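Aldolase (Escherichia coli, PDB 6VOP) is of unknown function but belongs to the class II aldolase and adducin N-terminal domain family, with an AraD-like alpha/beta fold. Local coordinates at residues 41-46 / 61-66; 6-11 / 37-42; 12-17 / 173-178. The protein carries 2 engineered substitutions. One frame throughout, in Å; residues are numbered along the deposited sequence.

Contact 1: residues 41-46 / 61-66; sequences DGNLLA and LSKVAA
Leu44 and Val64 face each other as a hydrogen-bonded pair of two neighbouring antiparallel strands. Leu44 N donates to Val64 O at 2.6 Å, with the donor close to the line of the carbonyl bond (C=O...N 162°), and Val64 N returns a bond to Leu44 O at 3.1 Å, from above the plane of that carbonyl. The pattern repeats two residues along: Ala46 N reaches Ser62 O at 3.1 Å and Ser62 N reaches Ala46 O at 2.8 Å. The non-hydrogen-bonded pair Leu45–Lys63 lies between, where the CA of Lys63 makes a CA-H...O contact with Leu44 O at 3.2 Å. The short strand axes run at 150° to each other, which fits a twisted antiparallel pair.

Apolar contacts divide between the two faces. Leu44 and Val64 touch through their CB atoms on one face, with Ala46 and Ser62 beside them. On the opposite face the first torsion of Leu45 (chi1 -169°) turns CG to the side of its carbonyl carbon, and from there CD1 reaches Leu61 CB at 4.1 Å, the two side chains meeting at a slant.

Polar side chains gather near the turn. Asn43 lays OD1 against Ala65 CA at 3.5 Å, while its ND2 lies near Lys63 CE. Asp41 OD1 accepts from Asn43 N at 3.1 Å, met from above the carboxylate plane, which makes an Asx turn leading into strand 44-46. At the far end Ser62 OG is hydrogen-bonded to Asp74 O.

Within the mixed sheet, strand 44-46 is flanked by 33-38 and strand 62-64 by 70-72. Helix 80-89 covers the Leu44–Ala46 face through Val80, Leu84 and Tyr87, whereas helix 7-24 packs against Leu45 and Leu61.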
ATOM      1  N   ASP A  41       5.176 -33.436  15.458  1.00 49.42           N
ATOM      2  CA  ASP A  41       4.873 -34.195  16.666  1.00 55.18           C
ATOM      3  C   ASP A  41       3.485 -33.901  17.222  1.00 43.90           C
ATOM      4  O   ASP A  41       3.073 -34.556  18.187  1.00 44.42           O
ATOM      5  CB  ASP A  41       5.930 -33.922  17.741  1.00 63.36           C
ATOM      6  CG  ASP A  41       6.066 -32.445  18.070  1.00 68.32           C
ATOM      7  OD1 ASP A  41       5.367 -31.623  17.443  1.00 70.26           O
ATOM      8  OD2 ASP A  41       6.875 -32.104  18.961  1.00 72.35           O
ATOM      9  N   GLY A  42       2.760 -32.943  16.646  1.00 40.97           N
ATOM     10  CA  GLY A  42       1.442 -32.576  17.104  1.00 40.43           C
ATOM     11  C   GLY A  42       1.390 -31.303  17.924  1.00 41.13           C
ATOM     12  O   GLY A  42       0.299 -30.753  18.117  1.00 40.27           O
ATOM     13  N   ASN A  43       2.533 -30.823  18.408  1.00 40.21           N
ATOM     14  CA  ASN A  43       2.563 -29.609  19.207  1.00 32.49           C
ATOM     15  C   ASN A  43       2.365 -28.379  18.323  1.00 30.60           C
ATOM     16  O   ASN A  43       2.470 -28.433  17.095  1.00 31.26           O
ATOM     17  CB  ASN A  43       3.880 -29.503  19.974  1.00 31.79           C
ATOM     18  CG  ASN A  43       4.013 -30.561  21.048  1.00 36.91           C
ATOM     19  OD1 ASN A  43       3.023 -30.978  21.648  1.00 40.21           O
ATOM     20  ND2 ASN A  43       5.242 -31.000  21.298  1.00 35.23           N
ATOM     21  N   LEU A  44       2.079 -27.256  18.969  1.00 34.48           N
ATOM     22  CA  LEU A  44       1.794 -26.010  18.278  1.00 35.62           C
ATOM     23  C   LEU A  44       3.008 -25.092  18.284  1.00 40.51           C
ATOM     24  O   LEU A  44       3.809 -25.089  19.221  1.00 35.84           O
ATOM     25  CB  LEU A  44       0.610 -25.286  18.919  1.00 32.51           C
ATOM     26  CG  LEU A  44      -0.798 -25.736  18.535  1.00 37.08           C
ATOM     27  CD1 LEU A  44      -1.164 -27.048  19.216  1.00 31.56           C
ATOM     28  CD2 LEU A  44      -1.791 -24.644  18.889  1.00 37.49           C
ATOM     29  N   LEU A  45       3.123 -24.302  17.221  1.00 34.55           N
ATOM     30  CA  LEU A  45       4.133 -23.257  17.104  1.00 25.61           C
ATOM     31  C   LEU A  45       3.392 -21.957  16.830  1.00 24.38           C
ATOM     32  O   LEU A  45       2.850 -21.771  15.738  1.00 38.50           O
ATOM     33  CB  LEU A  45       5.126 -23.580  15.988  1.00 25.51           C
ATOM     34  CG  LEU A  45       6.392 -22.732  15.883  1.00 28.97           C
ATOM     35  CD1 LEU A  45       7.368 -23.078  16.998  1.00 29.20           C
ATOM     36  CD2 LEU A  45       7.032 -22.939  14.522  1.00 32.26           C
ATOM     37  N   ALA A  46       3.354 -21.064  17.817  1.00 26.37           N
ATOM     38  CA  ALA A  46       2.527 -19.868  17.734  1.00 31.31           C
ATOM     39  C   ALA A  46       3.340 -18.622  18.048  1.00 30.80           C
ATOM     40  O   ALA A  46       4.347 -18.674  18.760  1.00 36.42           O
ATOM     41  CB  ALA A  46       1.327 -19.947  18.690  1.00 25.21           C
ATOM     42  N   LEU A  61       9.558 -18.100  19.460  1.00 38.20           N
ATOM     43  CA  LEU A  61       8.187 -18.469  19.148  1.00 27.33           C
ATOM     44  C   LEU A  61       7.662 -19.457  20.183  1.00 34.49           C
ATOM     45  O   LEU A  61       8.391 -20.331  20.658  1.00 33.60           O
ATOM     46  CB  LEU A  61       8.109 -19.076  17.746  1.00 39.75           C
ATOM     47  CG  LEU A  61       8.243 -18.107  16.570  1.00 34.81           C
ATOM     48  CD1 LEU A  61       8.389 -18.857  15.255  1.00 25.83           C
ATOM     49  CD2 LEU A  61       7.045 -17.171  16.526  1.00 36.69           C
ATOM     50  N   SER A  62       6.388 -19.310  20.533  1.00 35.70           N
ATOM     51  CA  SER A  62       5.797 -20.145  21.568  1.00 27.35           C
ATOM     52  C   SER A  62       5.610 -21.576  21.077  1.00 32.63           C
ATOM     53  O   SER A  62       5.476 -21.839  19.879  1.00 36.14           O
ATOM     54  CB  SER A  62       4.452 -19.571  22.014  1.00 26.91           C
ATOM     55  OG  SER A  62       4.576 -18.200  22.353  1.00 29.97           O
ATOM     56  N   LYS A  63       5.605 -22.507  22.029  1.00 37.49           N
ATOM     57  CA  LYS A  63       5.395 -23.927  21.764  1.00 32.96           C
ATOM     58  C   LYS A  63       4.366 -24.428  22.768  1.00 32.49           C
ATOM     59  O   LYS A  63       4.620 -24.416  23.977  1.00 27.65           O
ATOM     60  CB  LYS A  63       6.708 -24.706  21.871  1.00 27.12           C
ATOM     61  CG  LYS A  63       6.686 -26.094  21.255  1.00 27.85           C
ATOM     62  CD  LYS A  63       8.092 -26.674  21.183  1.00 40.99           C
ATOM     63  CE  LYS A  63       8.076 -28.145  20.802  1.00 48.70           C
ATOM     64  NZ  LYS A  63       9.410 -28.785  21.003  1.00 50.48           N
ATOM     65  N   VAL A  64       3.202 -24.848  22.275  1.00 27.15           N
ATOM     66  CA  VAL A  64       2.083 -25.251  23.119  1.00 38.03           C
ATOM     67  C   VAL A  64       1.649 -26.655  22.724  1.00 37.45           C
ATOM     68  O   VAL A  64       1.560 -26.976  21.534  1.00 40.13           O
ATOM     69  CB  VAL A  64       0.900 -24.264  23.010  1.00 28.59           C
ATOM     70  CG1 VAL A  64      -0.212 -24.651  23.970  1.00 30.45           C
ATOM     71  CG2 VAL A  64       1.366 -22.839  23.279  1.00 33.25           C
ATOM     72  N   ALA A  65       1.377 -27.489  23.725  1.00 42.11           N
ATOM     73  CA  ALA A  65       0.888 -28.835  23.483  1.00 43.97           C
ATOM     74  C   ALA A  65      -0.594 -28.807  23.110  1.00 35.66           C
ATOM     75  O   ALA A  65      -1.274 -27.786  23.222  1.00 34.19           O
ATOM     76  CB  ALA A  65       1.112 -29.717  24.710  1.00 37.17           C
ATOM     77  N   ALA A  66      -1.093 -29.962  22.664  1.00 47.66           N
ATOM     78  CA  ALA A  66      -2.484 -30.048  22.229  1.00 48.18           C
ATOM     79  C   ALA A  66      -3.455 -29.751  23.366  1.00 42.99           C
ATOM     80  O   ALA A  66      -4.553 -29.235  23.125  1.00 38.26           O
ATOM     81  CB  ALA A  66      -2.763 -31.429  21.635  1.00 40.83           C
TER

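Contact 2: residues 6-11 / 37-42; sequences KVEQSL and LLLPDG
Leu39, whose carbonyl O accepts from Gly42 N at 2.9 Å to close a type I beta turn, packs its side chain against Leu11 and Glu8 of the first helix. Across the contact itself the fit is apolar. Leu39 CD2 lies 3.6 Å from Leu11 CD1, the two side chains sliding past each other in opposite directions, and the same CD2 is 3.8 Å from Glu8 CG. Leu11 CD1 also meets Pro40 CD, the ring carbon next to the proline N, at 3.9 Å. The other branch of Leu11 turns to the strand: CD2 lies 4.1 Å from Leu37 CD1, where the two side chains meet at an angle. With CG anti to its carbonyl carbon (chi1 -73°), Leu11 thus spreads its two methyls between Leu37 on one hand and Leu39 and Pro40 on the other. Val7 CG1 touches Pro40 CG more loosely, at 4.4 Å.

Glu8 extends past Leu39, and its OE2 makes a long, weak ion pair with Lys63 NZ, while OE1 makes another with Arg12 NE. The contact therefore sets the first turn of helix 7-24 over the end of strand 33-38 and the turn leading to strand 44-46, whose Leu45 adjoins Leu37.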
ATOM      1  N   LYS A   6      17.226 -28.876  10.853  1.00 42.20           N
ATOM      2  CA  LYS A   6      16.071 -29.306  11.634  1.00 49.49           C
ATOM      3  C   LYS A   6      14.774 -28.786  11.024  1.00 46.39           C
ATOM      4  O   LYS A   6      14.699 -27.641  10.577  1.00 38.96           O
ATOM      5  CB  LYS A   6      16.193 -28.837  13.086  1.00 56.25           C
ATOM      6  CG  LYS A   6      16.366 -29.963  14.099  1.00 53.69           C
ATOM      7  CD  LYS A   6      17.721 -30.638  13.958  1.00 63.20           C
ATOM      8  CE  LYS A   6      18.853 -29.681  14.310  1.00 71.56           C
ATOM      9  NZ  LYS A   6      20.195 -30.321  14.189  1.00 71.64           N
ATOM     10  N   VAL A   7      13.751 -29.642  11.017  1.00 46.02           N
ATOM     11  CA  VAL A   7      12.470 -29.271  10.427  1.00 38.97           C
ATOM     12  C   VAL A   7      11.792 -28.182  11.251  1.00 37.43           C
ATOM     13  O   VAL A   7      11.206 -27.245  10.697  1.00 45.08           O
ATOM     14  CB  VAL A   7      11.576 -30.516  10.280  1.00 34.00           C
ATOM     15  CG1 VAL A   7      10.218 -30.136   9.714  1.00 29.22           C
ATOM     16  CG2 VAL A   7      12.258 -31.549   9.397  1.00 33.60           C
ATOM     17  N   GLU A   8      11.864 -28.284  12.580  1.00 31.10           N
ATOM     18  CA  GLU A   8      11.252 -27.271  13.436  1.00 35.05           C
ATOM     19  C   GLU A   8      11.881 -25.904  13.209  1.00 34.75           C
ATOM     20  O   GLU A   8      11.193 -24.878  13.260  1.00 37.05           O
ATOM     21  CB  GLU A   8      11.372 -27.677  14.906  1.00 43.92           C
ATOM     22  CG  GLU A   8      10.608 -26.772  15.868  1.00 45.96           C
ATOM     23  CD  GLU A   8      10.871 -27.104  17.327  1.00 58.44           C
ATOM     24  OE1 GLU A   8      11.853 -26.579  17.893  1.00 62.20           O
ATOM     25  OE2 GLU A   8      10.095 -27.895  17.908  1.00 63.39           O
ATOM     26  N   GLN A   9      13.192 -25.869  12.956  1.00 36.42           N
ATOM     27  CA  GLN A   9      13.860 -24.598  12.707  1.00 34.76           C
ATOM     28  C   GLN A   9      13.352 -23.951  11.425  1.00 38.85           C
ATOM     29  O   GLN A   9      13.124 -22.736  11.384  1.00 41.14           O
ATOM     30  CB  GLN A   9      15.375 -24.804  12.650  1.00 38.32           C
ATOM     31  CG  GLN A   9      16.170 -23.556  12.291  1.00 52.34           C
ATOM     32  CD  GLN A   9      15.979 -22.424  13.288  1.00 60.35           C
ATOM     33  OE1 GLN A   9      16.078 -21.246  12.941  1.00 63.81           O
ATOM     34  NE2 GLN A   9      15.710 -22.781  14.539  1.00 59.70           N
ATOM     35  N   SER A  10      13.152 -24.748  10.374  1.00 35.64           N
ATOM     36  CA  SER A  10      12.628 -24.204   9.128  1.00 39.05           C
ATOM     37  C   SER A  10      11.164 -23.801   9.263  1.00 42.92           C
ATOM     38  O   SER A  10      10.709 -22.884   8.570  1.00 56.46           O
ATOM     39  CB  SER A  10      12.808 -25.216   7.999  1.00 37.55           C
ATOM     40  OG  SER A  10      14.172 -25.308   7.623  1.00 46.04           O
ATOM     41  N   LEU A  11      10.416 -24.464  10.146  1.00 32.45           N
ATOM     42  CA  LEU A  11       9.038 -24.053  10.395  1.00 28.33           C
ATOM     43  C   LEU A  11       8.987 -22.742  11.170  1.00 30.75           C
ATOM     44  O   LEU A  11       8.130 -21.891  10.906  1.00 26.45           O
ATOM     45  CB  LEU A  11       8.294 -25.156  11.144  1.00 25.16           C
ATOM     46  CG  LEU A  11       7.959 -26.381  10.294  1.00 27.96           C
ATOM     47  CD1 LEU A  11       7.573 -27.566  11.165  1.00 25.29           C
ATOM     48  CD2 LEU A  11       6.856 -26.051   9.306  1.00 24.11           C
ATOM     49  N   LEU A  37       0.943 -22.857  13.770  1.00 25.02           N
ATOM     50  CA  LEU A  37       0.966 -24.029  12.909  1.00 27.56           C
ATOM     51  C   LEU A  37       1.182 -25.271  13.761  1.00 34.39           C
ATOM     52  O   LEU A  37       1.591 -25.191  14.923  1.00 37.26           O
ATOM     53  CB  LEU A  37       2.054 -23.926  11.827  1.00 26.00           C
ATOM     54  CG  LEU A  37       3.528 -23.892  12.251  1.00 28.95           C
ATOM     55  CD1 LEU A  37       4.156 -25.285  12.234  1.00 30.53           C
ATOM     56  CD2 LEU A  37       4.313 -22.947  11.354  1.00 28.73           C
ATOM     57  N   LEU A  38       0.903 -26.427  13.167  1.00 42.09           N
ATOM     58  CA  LEU A  38       1.064 -27.714  13.832  1.00 31.40           C
ATOM     59  C   LEU A  38       2.408 -28.316  13.440  1.00 32.12           C
ATOM     60  O   LEU A  38       2.688 -28.498  12.250  1.00 33.15           O
ATOM     61  CB  LEU A  38      -0.071 -28.669  13.465  1.00 34.28           C
ATOM     62  CG  LEU A  38      -1.330 -28.634  14.333  1.00 48.50           C
ATOM     63  CD1 LEU A  38      -2.166 -29.883  14.098  1.00 41.51           C
ATOM     64  CD2 LEU A  38      -0.974 -28.491  15.802  1.00 47.67           C
ATOM     65  N   LEU A  39       3.227 -28.623  14.437  1.00 33.05           N
ATOM     66  CA  LEU A  39       4.485 -29.310  14.207  1.00 38.43           C
ATOM     67  C   LEU A  39       4.231 -30.792  13.940  1.00 44.06           C
ATOM     68  O   LEU A  39       3.157 -31.311  14.257  1.00 45.92           O
ATOM     69  CB  LEU A  39       5.403 -29.128  15.413  1.00 32.90           C
ATOM     70  CG  LEU A  39       5.873 -27.697  15.677  1.00 30.03           C
ATOM     71  CD1 LEU A  39       6.263 -27.526  17.133  1.00 36.07           C
ATOM     72  CD2 LEU A  39       7.033 -27.341  14.766  1.00 30.43           C
ATOM     73  N   PRO A  40       5.199 -31.494  13.337  1.00 46.71           N
ATOM     74  CA  PRO A  40       4.996 -32.929  13.064  1.00 43.62           C
ATOM     75  C   PRO A  40       4.613 -33.748  14.288  1.00 50.72           C
ATOM     76  O   PRO A  40       3.793 -34.668  14.175  1.00 57.36           O
ATOM     77  CB  PRO A  40       6.353 -33.363  12.495  1.00 45.96           C
ATOM     78  CG  PRO A  40       6.905 -32.134  11.875  1.00 43.30           C
ATOM     79  CD  PRO A  40       6.441 -30.987  12.725  1.00 50.95           C
ATOM     80  N   ASP A  41       5.176 -33.436  15.458  1.00 49.42           N
ATOM     81  CA  ASP A  41       4.873 -34.195  16.666  1.00 55.18           C
ATOM     82  C   ASP A  41       3.485 -33.901  17.222  1.00 43.90           C
ATOM     83  O   ASP A  41       3.073 -34.556  18.187  1.00 44.42           O
ATOM     84  CB  ASP A  41       5.930 -33.922  17.741  1.00 63.36           C
ATOM     85  CG  ASP A  41       6.066 -32.445  18.070  1.00 68.32           C
ATOM     86  OD1 ASP A  41       5.367 -31.623  17.443  1.00 70.26           O
ATOM     87  OD2 ASP A  41       6.875 -32.104  18.961  1.00 72.35           O
ATOM     88  N   GLY A  42       2.760 -32.943  16.646  1.00 40.97           N
ATOM     89  CA  GLY A  42       1.442 -32.576  17.104  1.00 40.43           C
ATOM     90  C   GLY A  42       1.390 -31.303  17.924  1.00 41.13           C
ATOM     91  O   GLY A  42       0.299 -30.753  18.117  1.00 40.27           O
TER

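Contact 3: residues 12-17 / 173-178; sequences REEMTR and SLQEAA
Leu174 pushes one methyl, CD2, against the root of the Met15 side chain, 3.7 Å from Met15 CA and 4.0 Å from Met15 CB, and the two side chains cross at about a right angle. With CG opposite the backbone N (chi1 -178°) and the chain extended beyond it, Glu14 spans the space to the second helix, where OE1 stands 4.0 Å from Gln175 N. A water bridges the gap: it donates to Glu14 OE1 at 2.7 Å and accepts a weak bond from Gln175 N. Near the N-terminal end of helix 174-194 the Glu14 carboxylate would probably be mildly favoured by the helix dipole. Gln175 OE1 lies 3.6 Å from Arg17 NH1, oblique to the guanidinium group.

The segments run nearly parallel, 16° apart with axes 11.2 Å from each other, as two helices side by side on one face of the central sheet of this alpha/beta fold. Met15 rests on Leu35 and Leu37 of strand 33-38, and Leu174 on Leu37, Ala95 and Val97.

The start of the second helix is fixed by an N-cap: Ser173 OG accepts from Glu176 N at 3.1 Å. A second subunit also touches the contact, its Asn55 packing on Arg17 and its Cys52 on Gln175.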
ATOM      1  N   ARG A  12       9.898 -22.560  12.131  1.00 33.05           N
ATOM      2  CA  ARG A  12       9.975 -21.289  12.843  1.00 34.51           C
ATOM      3  C   ARG A  12      10.346 -20.154  11.898  1.00 37.76           C
ATOM      4  O   ARG A  12       9.780 -19.056  11.982  1.00 27.40           O
ATOM      5  CB  ARG A  12      10.989 -21.382  13.984  1.00 32.96           C
ATOM      6  CG  ARG A  12      10.568 -22.274  15.136  1.00 30.22           C
ATOM      7  CD  ARG A  12      11.685 -22.405  16.161  1.00 33.27           C
ATOM      8  NE  ARG A  12      11.301 -23.265  17.276  1.00 36.75           N
ATOM      9  CZ  ARG A  12      10.872 -22.817  18.451  1.00 45.28           C
ATOM     10  NH1 ARG A  12      10.770 -21.512  18.670  1.00 46.50           N
ATOM     11  NH2 ARG A  12      10.544 -23.674  19.410  1.00 44.32           N
ATOM     12  N   GLU A  13      11.296 -20.398  10.991  1.00 32.30           N
ATOM     13  CA  GLU A  13      11.688 -19.369  10.033  1.00 31.64           C
ATOM     14  C   GLU A  13      10.565 -19.073   9.049  1.00 33.38           C
ATOM     15  O   GLU A  13      10.363 -17.915   8.664  1.00 37.40           O
ATOM     16  CB  GLU A  13      12.954 -19.793   9.287  1.00 33.36           C
ATOM     17  CG  GLU A  13      14.233 -19.643  10.091  1.00 46.85           C
ATOM     18  CD  GLU A  13      15.409 -20.356   9.450  1.00 66.72           C
ATOM     19  OE1 GLU A  13      16.487 -20.414  10.080  1.00 73.57           O
ATOM     20  OE2 GLU A  13      15.255 -20.858   8.315  1.00 73.26           O
ATOM     21  N   GLU A  14       9.827 -20.105   8.628  1.00 29.20           N
ATOM     22  CA  GLU A  14       8.704 -19.881   7.721  1.00 35.09           C
ATOM     23  C   GLU A  14       7.632 -19.024   8.380  1.00 30.64           C
ATOM     24  O   GLU A  14       7.053 -18.139   7.737  1.00 27.37           O
ATOM     25  CB  GLU A  14       8.115 -21.216   7.261  1.00 38.61           C
ATOM     26  CG  GLU A  14       6.969 -21.065   6.266  1.00 52.77           C
ATOM     27  CD  GLU A  14       6.166 -22.342   6.081  1.00 60.57           C
ATOM     28  OE1 GLU A  14       5.370 -22.410   5.121  1.00 61.13           O
ATOM     29  OE2 GLU A  14       6.328 -23.277   6.894  1.00 66.82           O
ATOM     30  N   MET A  15       7.358 -19.268   9.662  1.00 27.57           N
ATOM     31  CA  MET A  15       6.392 -18.445  10.382  1.00 27.71           C
ATOM     32  C   MET A  15       6.890 -17.014  10.520  1.00 31.30           C
ATOM     33  O   MET A  15       6.139 -16.065  10.269  1.00 32.72           O
ATOM     34  CB  MET A  15       6.109 -19.055  11.752  1.00 31.20           C
ATOM     35  CG  MET A  15       5.388 -18.127  12.713  1.00 38.93           C
ATOM     36  SD  MET A  15       4.623 -19.042  14.063  1.00 41.22           S
ATOM     37  CE  MET A  15       3.357 -19.930  13.162  1.00 30.39           C
ATOM     38  N   THR A  16       8.154 -16.843  10.912  1.00 32.21           N
ATOM     39  CA  THR A  16       8.753 -15.514  10.959  1.00 26.67           C
ATOM     40  C   THR A  16       8.693 -14.835   9.597  1.00 32.85           C
ATOM     41  O   THR A  16       8.347 -13.650   9.499  1.00 32.70           O
ATOM     42  CB  THR A  16      10.202 -15.615  11.440  1.00 33.61           C
ATOM     43  OG1 THR A  16      10.230 -16.154  12.768  1.00 37.53           O
ATOM     44  CG2 THR A  16      10.868 -14.249  11.440  1.00 41.73           C
ATOM     45  N   ARG A  17       9.019 -15.573   8.532  1.00 27.59           N
ATOM     46  CA  ARG A  17       9.029 -14.992   7.193  1.00 34.73           C
ATOM     47  C   ARG A  17       7.625 -14.589   6.758  1.00 38.35           C
ATOM     48  O   ARG A  17       7.410 -13.475   6.265  1.00 43.72           O
ATOM     49  CB  ARG A  17       9.646 -15.983   6.202  1.00 31.05           C
ATOM     50  CG  ARG A  17       9.899 -15.423   4.810  1.00 37.54           C
ATOM     51  CD  ARG A  17       8.932 -16.010   3.793  1.00 50.73           C
ATOM     52  NE  ARG A  17       9.034 -17.464   3.715  1.00 58.28           N
ATOM     53  CZ  ARG A  17       8.229 -18.232   2.988  1.00 63.84           C
ATOM     54  NH1 ARG A  17       7.254 -17.684   2.274  1.00 66.74           N
ATOM     55  NH2 ARG A  17       8.396 -19.547   2.977  1.00 61.28           N
ATOM     56  N   SER A 173      -1.700 -26.121   5.755  1.00 37.75           N
ATOM     57  CA  SER A 173      -0.322 -25.684   5.924  1.00 36.52           C
ATOM     58  C   SER A 173      -0.350 -24.182   6.158  1.00 40.18           C
ATOM     59  O   SER A 173      -1.328 -23.509   5.824  1.00 43.10           O
ATOM     60  CB  SER A 173       0.546 -26.036   4.710  1.00 38.65           C
ATOM     61  OG  SER A 173       0.245 -25.207   3.601  1.00 36.98           O
ATOM     62  N   LEU A 174       0.734 -23.664   6.745  1.00 38.84           N
ATOM     63  CA  LEU A 174       0.796 -22.230   7.014  1.00 30.73           C
ATOM     64  C   LEU A 174       0.721 -21.426   5.725  1.00 31.00           C
ATOM     65  O   LEU A 174       0.052 -20.386   5.671  1.00 32.59           O
ATOM     66  CB  LEU A 174       2.068 -21.885   7.786  1.00 32.09           C
ATOM     67  CG  LEU A 174       2.160 -20.422   8.231  1.00 32.66           C
ATOM     68  CD1 LEU A 174       0.928 -20.027   9.032  1.00 28.02           C
ATOM     69  CD2 LEU A 174       3.425 -20.173   9.033  1.00 34.23           C
ATOM     70  N   GLN A 175       1.394 -21.895   4.672  1.00 32.14           N
ATOM     71  CA  GLN A 175       1.305 -21.219   3.383  1.00 36.16           C
ATOM     72  C   GLN A 175      -0.125 -21.235   2.857  1.00 40.52           C
ATOM     73  O   GLN A 175      -0.612 -20.228   2.329  1.00 37.27           O
ATOM     74  CB  GLN A 175       2.260 -21.872   2.383  1.00 42.53           C
ATOM     75  CG  GLN A 175       2.450 -21.084   1.094  1.00 54.01           C
ATOM     76  CD  GLN A 175       3.237 -19.801   1.300  1.00 60.15           C
ATOM     77  OE1 GLN A 175       4.409 -19.830   1.682  1.00 60.99           O
ATOM     78  NE2 GLN A 175       2.594 -18.667   1.046  1.00 55.73           N
ATOM     79  N   GLU A 176      -0.820 -22.365   3.009  1.00 38.97           N
ATOM     80  CA  GLU A 176      -2.195 -22.454   2.533  1.00 37.90           C
ATOM     81  C   GLU A 176      -3.109 -21.522   3.319  1.00 36.25           C
ATOM     82  O   GLU A 176      -3.929 -20.805   2.734  1.00 39.36           O
ATOM     83  CB  GLU A 176      -2.694 -23.895   2.622  1.00 43.45           C
ATOM     84  CG  GLU A 176      -3.998 -24.129   1.883  1.00 53.50           C
ATOM     85  CD  GLU A 176      -4.650 -25.443   2.253  1.00 64.36           C
ATOM     86  OE1 GLU A 176      -5.704 -25.419   2.927  1.00 53.07           O
ATOM     87  OE2 GLU A 176      -4.106 -26.501   1.868  1.00 78.17           O
ATOM     88  N   ALA A 177      -2.982 -21.519   4.649  1.00 43.42           N
ATOM     89  CA  ALA A 177      -3.803 -20.631   5.464  1.00 26.24           C
ATOM     90  C   ALA A 177      -3.487 -19.166   5.189  1.00 39.94           C
ATOM     91  O   ALA A 177      -4.385 -18.318   5.239  1.00 43.50           O
ATOM     92  CB  ALA A 177      -3.614 -20.948   6.946  1.00 25.73           C
ATOM     93  N   ALA A 178      -2.224 -18.849   4.898  1.00 32.15           N
ATOM     94  CA  ALA A 178      -1.875 -17.477   4.541  1.00 33.76           C
ATOM     95  C   ALA A 178      -2.496 -17.087   3.207  1.00 36.32           C
ATOM     96  O   ALA A 178      -3.084 -16.008   3.074  1.00 27.43           O
ATOM     97  CB  ALA A 178      -0.356 -17.312   4.499  1.00 28.02           C
TER
HETATM   98  O   HOH W   1       3.726 -24.487   4.720  1.00 29.62           O

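Overall arrangement
From the N terminus, helix 7-24 supplies two contacts in succession. Its first turn closes a loop of 25 residues onto 37-42 in contact 2; its following residues, 12-17, meet 173-178 in contact 3, which closes a loop of 155 residues. These two contacts cross in sequence. Contact 1 starts on the residues where contact 2 ends, sharing Asp41 and Gly42, spans 14 residues, and nests wholly inside contact 3. In space, contacts 1 and 2 are closest, with centres about 9 Å apart. Leu37 links contacts 2 and 3 by touching both Met15 and Leu174. Leu45 also packs on Met15 and Arg12 of helix 7-24, joining it to contact 1, which pairs strands 44-46 and 62-64.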